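Local coordinates for Thiol:disulfide interchange protein (Proteus mirabilis, PDB 4OD7) that probably acts as a periplasmic disulfide oxidoreductase of the DsbA family, passing disulfide bonds to proteins as they fold, at residues R75-A80 with S137-A142; D165-K170 with K177-V182; Q37-E40 with V44-T47. The protein carries 1 engineered substitution. One frame throughout, in Å; residues are numbered along the deposited sequence.

Contact 1. Residues R75-A80 with S137-A142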
ATOM      1  N   ARG A  75      -6.526   9.300  -5.419  1.00 14.98           N
ATOM      2  CA  ARG A  75      -7.264  10.328  -4.668  1.00 15.47           C
ATOM      3  C   ARG A  75      -8.268   9.692  -3.686  1.00 13.60           C
ATOM      4  O   ARG A  75      -8.366  10.132  -2.569  1.00 13.63           O
ATOM      5  CB  ARG A  75      -7.973  11.287  -5.612  1.00 15.56           C
ATOM      6  CG  ARG A  75      -8.713  12.442  -4.890  1.00 13.56           C
ATOM      7  CD  ARG A  75      -9.074  13.523  -5.920  1.00 17.68           C
ATOM      8  NE  ARG A  75      -7.900  14.244  -6.423  1.00 15.58           N
ATOM      9  CZ  ARG A  75      -7.330  15.275  -5.835  1.00 14.86           C
ATOM     10  NH1 ARG A  75      -7.810  15.784  -4.710  1.00 15.27           N
ATOM     11  NH2 ARG A  75      -6.271  15.815  -6.391  1.00 19.18           N
ATOM     12  N   ALA A  76      -8.958   8.627  -4.106  1.00 13.51           N
ATOM     13  CA  ALA A  76      -9.845   7.847  -3.243  1.00 13.02           C
ATOM     14  C   ALA A  76      -9.098   7.379  -2.007  1.00 13.03           C
ATOM     15  O   ALA A  76      -9.611   7.420  -0.902  1.00 11.18           O
ATOM     16  CB  ALA A  76     -10.395   6.638  -3.997  1.00 11.76           C
ATOM     17  N   TRP A  77      -7.890   6.891  -2.201  1.00 12.52           N
ATOM     18  CA  TRP A  77      -7.148   6.383  -1.079  1.00 12.87           C
ATOM     19  C   TRP A  77      -6.773   7.548  -0.145  1.00 12.33           C
ATOM     20  O   TRP A  77      -6.812   7.401   1.062  1.00 13.26           O
ATOM     21  CB  TRP A  77      -5.902   5.642  -1.529  1.00 13.84           C
ATOM     22  CG  TRP A  77      -5.116   5.027  -0.373  1.00 10.74           C
ATOM     23  CD1 TRP A  77      -3.841   5.276  -0.051  1.00 12.20           C
ATOM     24  CD2 TRP A  77      -5.593   4.080   0.590  1.00 11.62           C
ATOM     25  NE1 TRP A  77      -3.472   4.546   1.029  1.00 14.46           N
ATOM     26  CE2 TRP A  77      -4.530   3.794   1.446  1.00 14.56           C
ATOM     27  CE3 TRP A  77      -6.810   3.430   0.794  1.00 13.87           C
ATOM     28  CZ2 TRP A  77      -4.642   2.890   2.506  1.00 15.55           C
ATOM     29  CZ3 TRP A  77      -6.912   2.514   1.847  1.00 17.60           C
ATOM     30  CH2 TRP A  77      -5.847   2.267   2.684  1.00 16.70           C
ATOM     31  N   ALA A  78      -6.403   8.688  -0.723  1.00 12.84           N
ATOM     32  CA  ALA A  78      -6.176   9.912   0.069  1.00 13.02           C
ATOM     33  C   ALA A  78      -7.438  10.296   0.890  1.00 10.50           C
ATOM     34  O   ALA A  78      -7.319  10.796   1.969  1.00 11.04           O
ATOM     35  CB  ALA A  78      -5.742  11.060  -0.817  1.00 13.83           C
ATOM     36  N   VAL A  79      -8.624  10.194   0.289  1.00 14.26           N
ATOM     37  CA  VAL A  79      -9.872  10.457   1.007  1.00 13.79           C
ATOM     38  C   VAL A  79     -10.022   9.466   2.163  1.00 14.51           C
ATOM     39  O   VAL A  79     -10.448   9.834   3.253  1.00 15.90           O
ATOM     40  CB  VAL A  79     -11.083  10.401   0.062  1.00 12.30           C
ATOM     41  CG1 VAL A  79     -12.399  10.474   0.854  1.00 11.58           C
ATOM     42  CG2 VAL A  79     -11.000  11.541  -0.938  1.00 13.90           C
ATOM     43  N   ALA A  80      -9.703   8.197   1.903  1.00 14.67           N
ATOM     44  CA  ALA A  80      -9.841   7.169   2.915  1.00 15.97           C
ATOM     45  C   ALA A  80      -8.959   7.481   4.120  1.00 16.34           C
ATOM     46  O   ALA A  80      -9.370   7.261   5.268  1.00 18.46           O
ATOM     47  CB  ALA A  80      -9.497   5.828   2.344  1.00 14.94           C
ATOM     48  N   SER A 137      -0.338  14.486  -3.589  1.00 14.65           N
ATOM     49  CA  SER A 137       1.016  14.919  -3.926  1.00 15.88           C
ATOM     50  C   SER A 137       2.014  14.054  -3.214  1.00 15.58           C
ATOM     51  O   SER A 137       3.001  13.640  -3.796  1.00 16.02           O
ATOM     52  CB  SER A 137       1.202  16.378  -3.606  1.00 19.01           C
ATOM     53  OG  SER A 137       0.276  17.109  -4.359  1.00 18.65           O
ATOM     54  N   GLN A 138       1.744  13.767  -1.945  1.00 18.16           N
ATOM     55  CA  GLN A 138       2.631  12.944  -1.130  1.00 19.19           C
ATOM     56  C   GLN A 138       2.860  11.565  -1.738  1.00 17.87           C
ATOM     57  O   GLN A 138       3.975  11.055  -1.705  1.00 19.37           O
ATOM     58  CB  GLN A 138       2.055  12.740   0.253  1.00 16.46           C
ATOM     59  CG  GLN A 138       3.050  12.033   1.152  1.00 18.70           C
ATOM     60  CD  GLN A 138       2.729  12.207   2.618  1.00 19.46           C
ATOM     61  OE1 GLN A 138       3.331  13.022   3.296  1.00 23.22           O
ATOM     62  NE2 GLN A 138       1.776  11.417   3.117  1.00 20.72           N
ATOM     63  N   GLN A 139       1.779  10.964  -2.221  1.00 15.49           N
ATOM     64  CA  GLN A 139       1.810   9.633  -2.841  1.00 13.55           C
ATOM     65  C   GLN A 139       2.578   9.608  -4.155  1.00 15.87           C
ATOM     66  O   GLN A 139       3.473   8.785  -4.376  1.00 16.38           O
ATOM     67  CB  GLN A 139       0.390   9.168  -3.055  1.00 13.59           C
ATOM     68  CG  GLN A 139      -0.291   8.864  -1.762  1.00 13.49           C
ATOM     69  CD  GLN A 139      -1.725   8.432  -1.941  1.00 15.11           C
ATOM     70  OE1 GLN A 139      -2.013   7.249  -2.148  1.00 15.51           O
ATOM     71  NE2 GLN A 139      -2.643   9.389  -1.843  1.00 16.41           N
ATOM     72  N   GLN A 140       2.219  10.553  -5.014  1.00 16.83           N
ATOM     73  CA  GLN A 140       2.759  10.648  -6.340  1.00 20.35           C
ATOM     74  C   GLN A 140       4.253  10.895  -6.294  1.00 19.81           C
ATOM     75  O   GLN A 140       4.974  10.332  -7.074  1.00 22.80           O
ATOM     76  CB  GLN A 140       2.079  11.780  -7.081  1.00 21.47           C
ATOM     77  CG  GLN A 140       0.592  11.586  -7.365  1.00 20.48           C
ATOM     78  CD  GLN A 140      -0.020  12.859  -7.954  1.00 23.45           C
ATOM     79  OE1 GLN A 140       0.365  13.980  -7.572  1.00 23.57           O
ATOM     80  NE2 GLN A 140      -0.972  12.705  -8.878  1.00 24.18           N
ATOM     81  N   ASN A 141       4.701  11.747  -5.373  1.00 20.19           N
ATOM     82  CA  ASN A 141       6.128  12.036  -5.178  1.00 20.31           C
ATOM     83  C   ASN A 141       6.870  10.892  -4.594  1.00 22.15           C
ATOM     84  O   ASN A 141       8.036  10.722  -4.892  1.00 23.59           O
ATOM     85  CB  ASN A 141       6.346  13.202  -4.233  1.00 23.61           C
ATOM     86  CG  ASN A 141       5.950  14.516  -4.805  1.00 23.47           C
ATOM     87  OD1 ASN A 141       5.639  15.424  -4.055  1.00 26.87           O
ATOM     88  ND2 ASN A 141       5.987  14.655  -6.122  1.00 27.27           N
ATOM     89  N   ALA A 142       6.199  10.130  -3.727  1.00 22.30           N
ATOM     90  CA  ALA A 142       6.812   8.942  -3.128  1.00 24.01           C
ATOM     91  C   ALA A 142       7.067   7.868  -4.137  1.00 18.13           C
ATOM     92  O   ALA A 142       8.111   7.257  -4.123  1.00 20.52           O
ATOM     93  CB  ALA A 142       5.913   8.364  -1.999  1.00 19.82           C
TER

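Contact 2. Residues D165-K170 with K177-V182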
ATOM      1  N   ASP A 165      10.079 -11.958  -3.369  1.00 28.56           N
ATOM      2  CA  ASP A 165      10.368 -13.300  -3.893  1.00 28.26           C
ATOM      3  C   ASP A 165      11.653 -13.824  -3.267  1.00 27.78           C
ATOM      4  O   ASP A 165      12.224 -14.784  -3.732  1.00 29.00           O
ATOM      5  CB  ASP A 165      10.474 -13.294  -5.421  1.00 25.33           C
ATOM      6  CG  ASP A 165      11.776 -12.790  -5.940  1.00 27.52           C
ATOM      7  OD1 ASP A 165      12.457 -12.071  -5.266  1.00 29.16           O
ATOM      8  OD2 ASP A 165      12.101 -13.053  -7.109  1.00 37.25           O
ATOM      9  N   GLY A 166      12.099 -13.166  -2.219  1.00 28.43           N
ATOM     10  CA  GLY A 166      13.328 -13.500  -1.551  1.00 31.39           C
ATOM     11  C   GLY A 166      13.055 -13.977  -0.134  1.00 37.18           C
ATOM     12  O   GLY A 166      13.978 -14.383   0.592  1.00 43.95           O
ATOM     13  N   ILE A 167      11.790 -13.923   0.261  1.00 33.41           N
ATOM     14  CA  ILE A 167      11.351 -14.472   1.535  1.00 32.72           C
ATOM     15  C   ILE A 167      10.795 -15.881   1.325  1.00 31.91           C
ATOM     16  O   ILE A 167      10.003 -16.102   0.416  1.00 32.05           O
ATOM     17  CB  ILE A 167      10.294 -13.568   2.198  1.00 32.53           C
ATOM     18  CG1 ILE A 167      10.972 -12.302   2.680  1.00 33.04           C
ATOM     19  CG2 ILE A 167       9.653 -14.223   3.391  1.00 31.34           C
ATOM     20  CD1 ILE A 167      10.054 -11.212   2.896  1.00 34.11           C
ATOM     21  N   SER A 168      11.286 -16.831   2.114  1.00 33.40           N
ATOM     22  CA  SER A 168      10.931 -18.238   1.967  1.00 39.46           C
ATOM     23  C   SER A 168       9.982 -18.691   3.094  1.00 36.58           C
ATOM     24  O   SER A 168      10.048 -18.197   4.220  1.00 39.99           O
ATOM     25  CB  SER A 168      12.176 -19.103   1.951  1.00 50.89           C
ATOM     26  OG  SER A 168      11.823 -20.446   1.690  1.00 57.23           O
ATOM     27  N   ALA A 169       9.042 -19.567   2.762  1.00 35.41           N
ATOM     28  CA  ALA A 169       8.047 -20.023   3.726  1.00 35.40           C
ATOM     29  C   ALA A 169       7.376 -21.284   3.244  1.00 34.53           C
ATOM     30  O   ALA A 169       7.313 -21.579   2.045  1.00 35.72           O
ATOM     31  CB  ALA A 169       7.007 -18.953   3.993  1.00 32.28           C
ATOM     32  N   LYS A 170       6.887 -22.059   4.183  1.00 34.64           N
ATOM     33  CA  LYS A 170       6.288 -23.305   3.814  1.00 34.75           C
ATOM     34  C   LYS A 170       4.806 -23.079   3.708  1.00 36.85           C
ATOM     35  O   LYS A 170       4.066 -23.968   3.351  1.00 33.52           O
ATOM     36  CB  LYS A 170       6.623 -24.359   4.848  1.00 37.32           C
ATOM     37  CG  LYS A 170       8.107 -24.556   4.953  1.00 39.68           C
ATOM     38  CD  LYS A 170       8.534 -25.826   4.325  1.00 41.28           C
ATOM     39  CE  LYS A 170       9.816 -25.656   3.545  1.00 41.91           C
ATOM     40  NZ  LYS A 170      10.740 -26.774   3.849  1.00 44.05           N
ATOM     41  N   LYS A 177       4.384 -13.999   8.526  1.00 30.80           N
ATOM     42  CA  LYS A 177       5.149 -13.954   9.747  1.00 32.07           C
ATOM     43  C   LYS A 177       6.604 -13.815   9.387  1.00 32.77           C
ATOM     44  O   LYS A 177       7.368 -13.108  10.044  1.00 34.42           O
ATOM     45  CB  LYS A 177       4.877 -15.187  10.569  1.00 39.32           C
ATOM     46  CG  LYS A 177       3.539 -15.101  11.259  1.00 44.49           C
ATOM     47  CD  LYS A 177       3.273 -16.309  12.135  1.00 53.17           C
ATOM     48  CE  LYS A 177       3.288 -17.582  11.289  1.00 57.68           C
ATOM     49  NZ  LYS A 177       2.882 -18.795  12.028  1.00 61.16           N
ATOM     50  N   ALA A 178       6.991 -14.549   8.366  1.00 31.54           N
ATOM     51  CA  ALA A 178       8.352 -14.514   7.891  1.00 32.73           C
ATOM     52  C   ALA A 178       8.655 -13.150   7.332  1.00 31.06           C
ATOM     53  O   ALA A 178       9.764 -12.693   7.425  1.00 32.19           O
ATOM     54  CB  ALA A 178       8.573 -15.567   6.836  1.00 35.04           C
ATOM     55  N   TYR A 179       7.681 -12.546   6.664  1.00 29.18           N
ATOM     56  CA  TYR A 179       7.832 -11.212   6.087  1.00 28.45           C
ATOM     57  C   TYR A 179       8.018 -10.207   7.196  1.00 29.59           C
ATOM     58  O   TYR A 179       8.925  -9.374   7.159  1.00 28.55           O
ATOM     59  CB  TYR A 179       6.623 -10.807   5.244  1.00 28.17           C
ATOM     60  CG  TYR A 179       6.917  -9.671   4.257  1.00 28.50           C
ATOM     61  CD1 TYR A 179       6.907  -8.337   4.656  1.00 26.16           C
ATOM     62  CD2 TYR A 179       7.178  -9.944   2.916  1.00 27.06           C
ATOM     63  CE1 TYR A 179       7.185  -7.317   3.758  1.00 24.59           C
ATOM     64  CE2 TYR A 179       7.448  -8.943   2.020  1.00 25.22           C
ATOM     65  CZ  TYR A 179       7.447  -7.625   2.439  1.00 25.79           C
ATOM     66  OH  TYR A 179       7.724  -6.629   1.518  1.00 25.71           O
ATOM     67  N   SER A 180       7.138 -10.316   8.190  1.00 30.85           N
ATOM     68  CA  SER A 180       7.158  -9.460   9.377  1.00 32.57           C
ATOM     69  C   SER A 180       8.458  -9.617  10.147  1.00 33.61           C
ATOM     70  O   SER A 180       8.933  -8.674  10.753  1.00 35.07           O
ATOM     71  CB  SER A 180       5.993  -9.800  10.297  1.00 31.33           C
ATOM     72  OG  SER A 180       6.199  -9.201  11.553  1.00 30.44           O
ATOM     73  N   ASP A 181       9.003 -10.830  10.138  1.00 33.02           N
ATOM     74  CA  ASP A 181      10.283 -11.124  10.765  1.00 36.14           C
ATOM     75  C   ASP A 181      11.419 -10.331  10.099  1.00 36.78           C
ATOM     76  O   ASP A 181      12.214  -9.701  10.776  1.00 40.10           O
ATOM     77  CB  ASP A 181      10.527 -12.619  10.662  1.00 37.85           C
ATOM     78  CG  ASP A 181      11.399 -13.173  11.756  1.00 44.16           C
ATOM     79  OD1 ASP A 181      11.561 -12.527  12.821  1.00 45.98           O
ATOM     80  OD2 ASP A 181      11.901 -14.303  11.539  1.00 46.50           O
ATOM     81  N   VAL A 182      11.507 -10.381   8.768  1.00 38.63           N
ATOM     82  CA  VAL A 182      12.550  -9.658   8.003  1.00 36.28           C
ATOM     83  C   VAL A 182      12.507  -8.131   8.181  1.00 35.33           C
ATOM     84  O   VAL A 182      13.543  -7.489   8.260  1.00 35.34           O
ATOM     85  CB  VAL A 182      12.482 -10.010   6.501  1.00 34.04           C
ATOM     86  CG1 VAL A 182      13.488  -9.226   5.688  1.00 33.62           C
ATOM     87  CG2 VAL A 182      12.749 -11.476   6.332  1.00 34.41           C
TER

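Contact 3. Residues Q37-E40 with V44-T47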
ATOM      1  N   GLN A  37      -4.207 -10.018  -3.224  1.00 14.46           N
ATOM      2  CA  GLN A  37      -3.688 -11.227  -2.653  1.00 16.88           C
ATOM      3  C   GLN A  37      -2.778 -10.978  -1.382  1.00 15.35           C
ATOM      4  O   GLN A  37      -2.932 -11.612  -0.377  1.00 16.63           O
ATOM      5  CB  GLN A  37      -2.887 -11.897  -3.718  1.00 19.85           C
ATOM      6  CG  GLN A  37      -3.424 -13.039  -4.495  1.00 25.04           C
ATOM      7  CD  GLN A  37      -3.522 -14.249  -3.641  1.00 19.38           C
ATOM      8  OE1 GLN A  37      -2.925 -14.364  -2.596  1.00 21.57           O
ATOM      9  NE2 GLN A  37      -4.268 -15.138  -4.074  1.00 23.48           N
ATOM     10  N   PHE A  38      -1.849 -10.036  -1.472  1.00 14.72           N
ATOM     11  CA  PHE A  38      -0.850  -9.715  -0.435  1.00 16.61           C
ATOM     12  C   PHE A  38      -1.512  -9.153   0.843  1.00 17.26           C
ATOM     13  O   PHE A  38      -1.199  -9.558   1.960  1.00 21.28           O
ATOM     14  CB  PHE A  38       0.142  -8.689  -0.974  1.00 18.93           C
ATOM     15  CG  PHE A  38       1.461  -8.598  -0.204  1.00 19.86           C
ATOM     16  CD1 PHE A  38       2.531  -9.452  -0.460  1.00 21.87           C
ATOM     17  CD2 PHE A  38       1.626  -7.640   0.758  1.00 22.65           C
ATOM     18  CE1 PHE A  38       3.698  -9.330   0.204  1.00 22.14           C
ATOM     19  CE2 PHE A  38       2.842  -7.497   1.440  1.00 21.03           C
ATOM     20  CZ  PHE A  38       3.853  -8.335   1.171  1.00 24.41           C
ATOM     21  N   SER A  39      -2.412  -8.184   0.673  1.00 18.39           N
ATOM     22  CA  SER A  39      -2.930  -7.479   1.825  1.00 18.64           C
ATOM     23  C   SER A  39      -4.305  -7.982   2.284  1.00 22.48           C
ATOM     24  O   SER A  39      -4.546  -8.024   3.482  1.00 29.56           O
ATOM     25  CB  SER A  39      -3.010  -6.000   1.499  1.00 19.45           C
ATOM     26  OG  SER A  39      -3.998  -5.744   0.536  1.00 22.77           O
ATOM     27  N   GLU A  40      -5.202  -8.382   1.388  1.00 19.23           N
ATOM     28  CA  GLU A  40      -6.567  -8.737   1.795  1.00 18.33           C
ATOM     29  C   GLU A  40      -6.740 -10.195   2.108  1.00 22.11           C
ATOM     30  O   GLU A  40      -7.550 -10.549   2.957  1.00 25.35           O
ATOM     31  CB  GLU A  40      -7.596  -8.322   0.746  1.00 17.55           C
ATOM     32  CG  GLU A  40      -7.762  -6.837   0.476  1.00 19.34           C
ATOM     33  CD  GLU A  40      -8.392  -6.159   1.649  1.00 20.12           C
ATOM     34  OE1 GLU A  40      -9.514  -6.589   1.947  1.00 24.69           O
ATOM     35  OE2 GLU A  40      -7.874  -5.193   2.240  1.00 25.80           O
ATOM     36  N   VAL A  44      -0.286  -9.686   4.679  1.00 23.23           N
ATOM     37  CA  VAL A  44       1.116  -9.570   5.015  1.00 21.74           C
ATOM     38  C   VAL A  44       1.363  -8.171   5.564  1.00 22.25           C
ATOM     39  O   VAL A  44       2.044  -8.027   6.578  1.00 22.05           O
ATOM     40  CB  VAL A  44       2.027  -9.861   3.809  1.00 23.10           C
ATOM     41  CG1 VAL A  44       3.499  -9.816   4.204  1.00 23.14           C
ATOM     42  CG2 VAL A  44       1.733 -11.209   3.233  1.00 20.32           C
ATOM     43  N   ASN A  45       0.830  -7.128   4.929  1.00 21.63           N
ATOM     44  CA  ASN A  45       1.067  -5.768   5.477  1.00 21.15           C
ATOM     45  C   ASN A  45       0.439  -5.565   6.862  1.00 21.16           C
ATOM     46  O   ASN A  45       0.990  -4.889   7.708  1.00 21.83           O
ATOM     47  CB  ASN A  45       0.551  -4.660   4.567  1.00 20.12           C
ATOM     48  CG  ASN A  45      -0.945  -4.655   4.440  1.00 19.46           C
ATOM     49  OD1 ASN A  45      -1.554  -5.679   4.200  1.00 21.72           O
ATOM     50  ND2 ASN A  45      -1.549  -3.515   4.673  1.00 18.32           N
ATOM     51  N   SER A  46      -0.698  -6.181   7.098  1.00 21.56           N
ATOM     52  CA  SER A  46      -1.326  -6.056   8.376  1.00 22.05           C
ATOM     53  C   SER A  46      -0.563  -6.852   9.455  1.00 22.62           C
ATOM     54  O   SER A  46      -0.464  -6.384  10.574  1.00 24.63           O
ATOM     55  CB  SER A  46      -2.807  -6.402   8.250  1.00 22.11           C
ATOM     56  OG  SER A  46      -2.985  -7.590   7.585  1.00 26.55           O
ATOM     57  N   THR A  47      -0.029  -8.021   9.143  1.00 22.64           N
ATOM     58  CA  THR A  47       0.808  -8.755  10.086  1.00 24.30           C
ATOM     59  C   THR A  47       2.023  -7.915  10.457  1.00 25.41           C
ATOM     60  O   THR A  47       2.401  -7.812  11.614  1.00 26.49           O
ATOM     61  CB  THR A  47       1.299 -10.095   9.493  1.00 25.07           C
ATOM     62  OG1 THR A  47       0.184 -10.957   9.296  1.00 30.13           O
ATOM     63  CG2 THR A  47       2.300 -10.812  10.425  1.00 27.43           C
TER

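Contact 1. Residues R75-A80 with S137-A142
Gln139 reaches from helix 130-145 toward helix 70-83 and places its amide beside Trp77 and Ala78. The glutamine chain and the indole run at about a right angle, with amide and ring planes turned 60° from each other. OE1 comes to the indole edge, in the ring plane, 3.4 Å from Trp77 CD1, where an aromatic C-H suits a carbonyl oxygen better than the ring face would. On the other branch, NE2 of Gln139 lies 3.7 Å from the methyl CB of Ala78, a side chain small enough to admit an amide close to the helix. The glutamine's chain, extended beyond CG (chi2 178°), carries the amide across the space between the helices. No hydrogen bond joins the two segments; the buried polar atoms are satisfied around them. OE1 accepts from the backbone N of His62, NE2 donates to Leu135 O one turn back and weakly to Thr74 O, and Trp77 NE1 donates to Arg60 O. Since Arg60 and His62 both belong to strand 58-62, at the margin of the sheet, the contact joins helices 70-83 and 130-145 next to that strand.

Contact 2. Residues D165-K170 with K177-V182
Ile167, in the loop before helix 172-187, lies against three residues of that helix: Ala178, Tyr179 and Val182. The direct contact is chiefly apolar. With CG1 anti to the carbonyl carbon (chi1 -71°), the two branches of the isoleucine part: CG2 goes to Ala178, whose CB is 3.9 Å from Ile167 CG2, while the longer branch runs toward Tyr179 and Val182. Ile167 CG1 passes 4.1 Å from Val182 CG2, the two side chains sliding past each other in opposite directions. Beyond it, CD1 lies beside the Tyr179 ring, the isoleucine and tyrosine side chains crossing at about a right angle; the modelled gap there is too short to be trusted in detail. A beta-branched, forked residue suits this place because it serves several helix positions at once, and alanine at 178 lets the loop backbone come near, with Ser168 O 4.0 Å from Ala178 CB. The one polar end that matters here, the hydroxyl OH of the buried Tyr179, is hydrogen-bonded to Asn164 OD1. Met162 of strand 160-162 and Tyr175 also touch Ile167. With no hydrogen bond between the two segments, the loop is held to its helix here by close fit and exclusion of water, so the shape of the apolar surfaces matters more than any directed bond.

Contact 3. Residues Q37-E40 with V44-T47
Phe38 of the active-site helix 33-41 lays one face of its ring on Val44, the first residue of helix 44-51. From CB the side chain leaves with CG anti to the backbone N (chi1 -161°), which swings the ring toward the second helix although the CB bond does not aim there. Of the ortho carbons, CD1 only grazes Val44 CG2, at 4.2 Å, whereas CD2 lies 3.8 Å from Val44 CB. Farther out, CE1 lies 4.0 Å from Val44 CB and as far from CG1, but the fit tightens at CE2, 3.4 Å from Val44 CB, and at the tip, where CZ is likewise 3.4 Å from Val44 CG1. Val44 CB thus stands over the ring, 3.7 Å from its centroid and 21° off the normal, offset toward the rim, a CH-pi contact well suited to a branched aliphatic residue. On the valine's side of the ring, the backbones of the same pair are joined: Val44 N donates to Phe38 O at 2.9 Å, almost straight at 175°. This bond bridges the break between the helices, just after the pi-type turn at 37-40. Asn45 OD1 packs 3.1 Å from Ser39 CB, a small residue that accepts so close an amide, and Asn45 ND2 makes weak hydrogen bonds to Glu49 OE2 and Glu26 OE1. Ser39 OG is hydrogen-bonded to Cys35 O; the redox-active disulfide partner of Cys35, position 32, is an engineered serine, and that disulfide is absent. Asn45 N is buried with no partner in the model. Around the joint, the Tyr179 ring of helix 172-187 meets Phe38 edge-to-face, Phe94 of helix 86-99 lies against Ser39, and Arg60 of strand 58-62 touches both Ser39 and Asn45, so the bend rests between two helices and the sheet.

In the fold
From the N terminus, contact 3 closes first, spanning the short turn between helices 33-41 and 44-51. Contact 1 follows, closing a much longer, mainly helical excursion in which helices 86-99, 106-115 and 120-126 leave and return. Contact 2 comes last, folding the loop after strand 160-162 onto helix 172-187. The three are in series, neither nested nor crossed. Contacts 2 and 3 adjoin, with Ser180 CB 3.8 Å from Thr47 CG2, and tie helix 172-187 to helix 44-51 and to the active-site helix 33-41. Contact 1, on the opposite side of the chain's centre, its centre about 28 Å from that of contact 2, ties helix 70-83 to helix 130-145 beside the edge strand 58-62.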